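Local coordinates for CPXV203 protein (Cowpox virus, PDB 4HKJ) that probably binds MHC class I molecules of the host and keeps them from the cell surface, helping cowpox virus to evade killer T cells, at residues L46-N51 with T72-H76; F67-K73 with I84-N88. All coordinates share one frame; numbering follows the deposited sequence.

Contact 1: residues L46-N51 with T72-H76; sequences LITEGN and TKQTH
Gln-74 and Thr-48 face each other from opposite directions, and their polar ends meet: Thr-48 OG1 lies 2.8 Å from Gln-74 OE1. The hydroxyl has a single proton, and Ser-36 O is also within its reach, so the bond to the glutamine is one of two possible uses. With OG1 anti to the backbone N (chi1 175°), the threonine directs its hydroxyl at the glutamine. Glutamine suits the opposing position because its extended chain can span the gap and end in an amide.

Strands 46-50 and 72-76 belong to different sheets of a beta-sandwich. Their axes come within 9.1 Å and run nearly parallel, 21° apart in direction, a spacing that side chains rather than backbone bonds must bridge.

Among the amide contacts, Gln-74 NE2 sits 3.4 Å from Gly-50 C. Gly-50 has an extended backbone with positive phi, suited to a residue without a side chain. Asn-51 follows in the left-handed region, where asparagine is readily accommodated. Its amide plane is turned 84° from that of Gln-74, with OD1 3.5 Å from Gln-74 NE2; its ND2 comes near Thr-75 O and lies 3.5 Å from His-76 CB.

Leu-46 makes a loose contact, its CD2 methyl 4.2 Å from the hydroxyl OG1 of Thr-72.

Contact 2: residues F67-K73 with I84-N88; sequences FIIATTK and IEFSN
Phe-86 packs obliquely against Ile-69 and alongside Thr-72. Its CB touches Ile-69 CG2 and CD1, both at 3.7 Å. From there CG anti to the carbonyl carbon (chi1 -59°) starts the ring, whose CG and CD1 each lie 3.9 Å from Ile-69 CD1. Farther out, CE1 meets Thr-72 CG2 at 3.8 Å; the threonine and the ring extend in one direction, and the ring goes on to Leu-46 and Val-57 of the other sheet. A large aromatic ring suits this inward face.

The two backbones are the paired arms of an antiparallel hairpin, strands 71-77 and 81-88. Thr-72 and Phe-86 are a non-hydrogen-bonded pair, flanked by the hydrogen-bonded pairs Thr-71 with Ser-87 and Lys-73 with Glu-85. Where strand 71-77 begins, across from the end of strand 81-88, Ala-70 N and Thr-71 N both donate to Ser-87 O, making a classic beta bulge. Just past it, Asn-88 ND2 donates to Ile-68 O (2.8 Å), from above the carbonyl plane but within its own amide plane, while Asn-88 OD1 accepts from Asn-90 N.

On the opposite face, Lys-73 and Glu-85 run alongside each other, yet Lys-73 NZ stays 4.4 Å from Glu-85 OE1. Their attraction is therefore probably modest, and the pairing rests chiefly on backbone bonds and the apolar inner face.

Contact 2 lies within one sheet and contact 1 joins that sheet to the other, with their centres about 10 Å apart. Both use strand 71-77 and share Thr-72 and Lys-73. Along the chain, 46-51 comes first, then 67-73, which overlaps the start of 72-76, and the hairpin returns through 84-88. Leu-46 ties the two contacts together: its CD1 packs 3.6 Å from Phe-86 CE1, while its CD2 reaches Phe-67 and Ile-69. Gln-74 also packs on Ile-84. The hairpin is thus paired by backbone bonds on one side and packed through its inward side chains against strand 45-50, building part of the sandwich core.

Contact 1: residues L46-N51 with T72-H76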
loop_
_atom_site.group_PDB
_atom_site.type_symbol
_atom_site.label_atom_id
_atom_site.label_comp_id
_atom_site.label_asym_id
_atom_site.label_seq_id
_atom_site.Cartn_x
_atom_site.Cartn_y
_atom_site.Cartn_z
ATOM N N LEU D 46 -6.069 -12.068 -24.524
ATOM C CA LEU D 46 -6.340 -13.268 -23.740
ATOM C C LEU D 46 -7.578 -13.118 -22.859
ATOM O O LEU D 46 -7.908 -12.019 -22.415
ATOM C CB LEU D 46 -5.118 -13.657 -22.897
ATOM C CG LEU D 46 -4.495 -12.634 -21.941
ATOM C CD1 LEU D 46 -5.208 -12.597 -20.592
ATOM C CD2 LEU D 46 -3.010 -12.916 -21.750
ATOM N N ILE D 47 -8.259 -14.234 -22.616
ATOM C CA ILE D 47 -9.413 -14.260 -21.726
ATOM C C ILE D 47 -9.184 -15.295 -20.632
ATOM O O ILE D 47 -8.826 -16.437 -20.919
ATOM C CB ILE D 47 -10.705 -14.619 -22.481
ATOM C CG1 ILE D 47 -10.876 -13.732 -23.715
ATOM C CG2 ILE D 47 -11.910 -14.496 -21.562
ATOM C CD1 ILE D 47 -12.141 -14.012 -24.493
ATOM N N THR D 48 -9.389 -14.900 -19.380
ATOM C CA THR D 48 -9.178 -15.816 -18.262
ATOM C C THR D 48 -10.401 -15.963 -17.361
ATOM O O THR D 48 -10.981 -14.977 -16.914
ATOM C CB THR D 48 -7.944 -15.416 -17.417
ATOM O OG1 THR D 48 -7.844 -16.281 -16.278
ATOM C CG2 THR D 48 -8.048 -13.974 -16.950
ATOM N N GLU D 49 -10.791 -17.209 -17.107
ATOM C CA GLU D 49 -11.906 -17.499 -16.213
ATOM C C GLU D 49 -11.392 -18.073 -14.898
ATOM O O GLU D 49 -10.536 -18.956 -14.893
ATOM C CB GLU D 49 -12.880 -18.489 -16.858
ATOM C CG GLU D 49 -13.465 -18.035 -18.187
ATOM C CD GLU D 49 -12.611 -18.439 -19.375
ATOM O OE1 GLU D 49 -11.509 -18.985 -19.159
ATOM O OE2 GLU D 49 -13.045 -18.213 -20.524
ATOM N N GLY D 50 -11.913 -17.570 -13.784
ATOM C CA GLY D 50 -11.520 -18.070 -12.479
ATOM C C GLY D 50 -11.792 -17.115 -11.334
ATOM O O GLY D 50 -11.786 -15.896 -11.508
ATOM N N ASN D 51 -12.030 -17.687 -10.155
ATOM C CA ASN D 51 -12.269 -16.928 -8.926
ATOM C C ASN D 51 -13.478 -15.997 -8.987
ATOM O O ASN D 51 -13.465 -14.910 -8.411
ATOM C CB ASN D 51 -11.009 -16.165 -8.499
ATOM C CG ASN D 51 -9.835 -17.087 -8.226
ATOM O OD1 ASN D 51 -9.799 -18.224 -8.698
ATOM N ND2 ASN D 51 -8.866 -16.600 -7.461
ATOM N N THR D 72 -0.255 -16.492 -17.223
ATOM C CA THR D 72 -1.303 -16.019 -16.324
ATOM C C THR D 72 -1.438 -16.941 -15.112
ATOM O O THR D 72 -1.483 -18.162 -15.255
ATOM C CB THR D 72 -2.662 -15.934 -17.042
ATOM O OG1 THR D 72 -2.494 -15.313 -18.322
ATOM C CG2 THR D 72 -3.655 -15.129 -16.217
ATOM N N LYS D 73 -1.498 -16.349 -13.921
ATOM C CA LYS D 73 -1.654 -17.113 -12.687
ATOM C C LYS D 73 -2.727 -16.495 -11.800
ATOM O O LYS D 73 -2.938 -15.282 -11.821
ATOM C CB LYS D 73 -0.330 -17.186 -11.925
ATOM C CG LYS D 73 0.796 -17.862 -12.688
ATOM C CD LYS D 73 2.093 -17.840 -11.897
ATOM C CE LYS D 73 3.221 -18.485 -12.681
ATOM N NZ LYS D 73 4.492 -18.510 -11.908
ATOM N N GLN D 74 -3.404 -17.334 -11.022
ATOM C CA GLN D 74 -4.440 -16.864 -10.107
ATOM C C GLN D 74 -4.399 -17.597 -8.771
ATOM O O GLN D 74 -3.941 -18.738 -8.687
ATOM C CB GLN D 74 -5.831 -17.015 -10.731
ATOM C CG GLN D 74 -6.103 -16.090 -11.905
ATOM C CD GLN D 74 -7.534 -16.184 -12.397
ATOM O OE1 GLN D 74 -7.851 -15.752 -13.504
ATOM N NE2 GLN D 74 -8.407 -16.750 -11.572
ATOM N N THR D 75 -4.883 -16.930 -7.729
ATOM C CA THR D 75 -5.011 -17.537 -6.410
ATOM C C THR D 75 -6.169 -16.889 -5.662
ATOM O O THR D 75 -6.712 -15.877 -6.105
ATOM C CB THR D 75 -3.725 -17.396 -5.582
ATOM O OG1 THR D 75 -3.881 -18.078 -4.332
ATOM C CG2 THR D 75 -3.421 -15.931 -5.316
ATOM N N HIS D 76 -6.545 -17.469 -4.529
ATOM C CA HIS D 76 -7.664 -16.952 -3.754
ATOM C C HIS D 76 -7.404 -17.020 -2.255
ATOM O O HIS D 76 -6.817 -17.983 -1.761
ATOM C CB HIS D 76 -8.947 -17.711 -4.096
ATOM C CG HIS D 76 -10.157 -17.214 -3.369
ATOM N ND1 HIS D 76 -10.913 -16.153 -3.821
ATOM C CD2 HIS D 76 -10.742 -17.629 -2.221
ATOM C CE1 HIS D 76 -11.911 -15.937 -2.983
ATOM N NE2 HIS D 76 -11.831 -16.820 -2.002
#

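Contact 2: residues F67-K73 with I84-N88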
loop_
_atom_site.group_PDB
_atom_site.type_symbol
_atom_site.label_atom_id
_atom_site.label_comp_id
_atom_site.label_asym_id
_atom_site.label_seq_id
_atom_site.Cartn_x
_atom_site.Cartn_y
_atom_site.Cartn_z
ATOM N N PHE D 67 1.770 -10.769 -28.293
ATOM C CA PHE D 67 1.173 -10.145 -27.117
ATOM C C PHE D 67 2.214 -10.025 -26.008
ATOM O O PHE D 67 3.033 -10.923 -25.816
ATOM C CB PHE D 67 -0.041 -10.953 -26.645
ATOM C CG PHE D 67 -0.963 -10.192 -25.736
ATOM C CD1 PHE D 67 -1.775 -9.185 -26.234
ATOM C CD2 PHE D 67 -1.033 -10.493 -24.387
ATOM C CE1 PHE D 67 -2.628 -8.485 -25.401
ATOM C CE2 PHE D 67 -1.884 -9.797 -23.550
ATOM C CZ PHE D 67 -2.682 -8.792 -24.057
ATOM N N ILE D 68 2.183 -8.911 -25.284
ATOM C CA ILE D 68 3.221 -8.613 -24.300
ATOM C C ILE D 68 3.116 -9.485 -23.046
ATOM O O ILE D 68 4.053 -9.557 -22.251
ATOM C CB ILE D 68 3.225 -7.113 -23.915
ATOM C CG1 ILE D 68 4.616 -6.678 -23.444
ATOM C CG2 ILE D 68 2.171 -6.820 -22.863
ATOM C CD1 ILE D 68 4.749 -5.189 -23.211
ATOM N N ILE D 69 1.977 -10.150 -22.877
ATOM C CA ILE D 69 1.781 -11.056 -21.749
ATOM C C ILE D 69 1.864 -12.512 -22.200
ATOM O O ILE D 69 1.257 -12.895 -23.200
ATOM C CB ILE D 69 0.430 -10.802 -21.050
ATOM C CG1 ILE D 69 0.359 -9.359 -20.548
ATOM C CG2 ILE D 69 0.230 -11.774 -19.898
ATOM C CD1 ILE D 69 -0.932 -9.022 -19.834
ATOM N N ALA D 70 2.621 -13.320 -21.461
ATOM C CA ALA D 70 2.841 -14.716 -21.832
ATOM C C ALA D 70 2.202 -15.712 -20.863
ATOM O O ALA D 70 1.666 -16.736 -21.285
ATOM C CB ALA D 70 4.333 -14.995 -21.974
ATOM N N THR D 71 2.261 -15.410 -19.569
ATOM C CA THR D 71 1.778 -16.342 -18.552
ATOM C C THR D 71 0.732 -15.700 -17.636
ATOM O O THR D 71 0.817 -14.515 -17.317
ATOM C CB THR D 71 2.948 -16.897 -17.707
ATOM O OG1 THR D 71 3.997 -17.345 -18.573
ATOM C CG2 THR D 71 2.491 -18.057 -16.834
ATOM N N THR D 72 -0.255 -16.492 -17.223
ATOM C CA THR D 72 -1.303 -16.019 -16.324
ATOM C C THR D 72 -1.438 -16.941 -15.112
ATOM O O THR D 72 -1.483 -18.162 -15.255
ATOM C CB THR D 72 -2.662 -15.934 -17.042
ATOM O OG1 THR D 72 -2.494 -15.313 -18.322
ATOM C CG2 THR D 72 -3.655 -15.129 -16.217
ATOM N N LYS D 73 -1.498 -16.349 -13.921
ATOM C CA LYS D 73 -1.654 -17.113 -12.687
ATOM C C LYS D 73 -2.727 -16.495 -11.800
ATOM O O LYS D 73 -2.938 -15.282 -11.821
ATOM C CB LYS D 73 -0.330 -17.186 -11.925
ATOM C CG LYS D 73 0.796 -17.862 -12.688
ATOM C CD LYS D 73 2.093 -17.840 -11.897
ATOM C CE LYS D 73 3.221 -18.485 -12.681
ATOM N NZ LYS D 73 4.492 -18.510 -11.908
ATOM N N ILE D 84 -4.730 -11.943 -9.450
ATOM C CA ILE D 84 -4.317 -12.398 -10.776
ATOM C C ILE D 84 -2.938 -11.845 -11.123
ATOM O O ILE D 84 -2.659 -10.669 -10.891
ATOM C CB ILE D 84 -5.320 -11.959 -11.863
ATOM C CG1 ILE D 84 -6.741 -12.393 -11.492
ATOM C CG2 ILE D 84 -4.928 -12.525 -13.219
ATOM C CD1 ILE D 84 -7.786 -12.013 -12.519
ATOM N N GLU D 85 -2.076 -12.693 -11.678
ATOM C CA GLU D 85 -0.723 -12.275 -12.034
ATOM C C GLU D 85 -0.392 -12.559 -13.495
ATOM O O GLU D 85 -0.271 -13.715 -13.901
ATOM C CB GLU D 85 0.307 -12.956 -11.131
ATOM C CG GLU D 85 1.742 -12.526 -11.397
ATOM C CD GLU D 85 2.748 -13.340 -10.608
ATOM O OE1 GLU D 85 2.821 -14.568 -10.827
ATOM O OE2 GLU D 85 3.461 -12.756 -9.766
ATOM N N PHE D 86 -0.241 -11.497 -14.279
ATOM C CA PHE D 86 0.170 -11.622 -15.672
ATOM C C PHE D 86 1.690 -11.507 -15.765
ATOM O O PHE D 86 2.278 -10.562 -15.238
ATOM C CB PHE D 86 -0.506 -10.551 -16.527
ATOM C CG PHE D 86 -2.008 -10.602 -16.487
ATOM C CD1 PHE D 86 -2.708 -11.451 -17.331
ATOM C CD2 PHE D 86 -2.720 -9.802 -15.609
ATOM C CE1 PHE D 86 -4.090 -11.500 -17.297
ATOM C CE2 PHE D 86 -4.102 -9.846 -15.572
ATOM C CZ PHE D 86 -4.787 -10.696 -16.417
ATOM N N SER D 87 2.323 -12.466 -16.433
ATOM C CA SER D 87 3.782 -12.539 -16.438
ATOM C C SER D 87 4.393 -12.689 -17.831
ATOM O O SER D 87 3.715 -13.063 -18.787
ATOM C CB SER D 87 4.249 -13.690 -15.544
ATOM O OG SER D 87 3.635 -13.625 -14.270
ATOM N N ASN D 88 5.684 -12.385 -17.924
ATOM C CA ASN D 88 6.470 -12.624 -19.128
ATOM C C ASN D 88 7.954 -12.627 -18.773
ATOM O O ASN D 88 8.530 -11.582 -18.471
ATOM C CB ASN D 88 6.175 -11.573 -20.201
ATOM C CG ASN D 88 6.704 -11.969 -21.573
ATOM O OD1 ASN D 88 7.741 -12.619 -21.691
ATOM N ND2 ASN D 88 5.984 -11.576 -22.617
#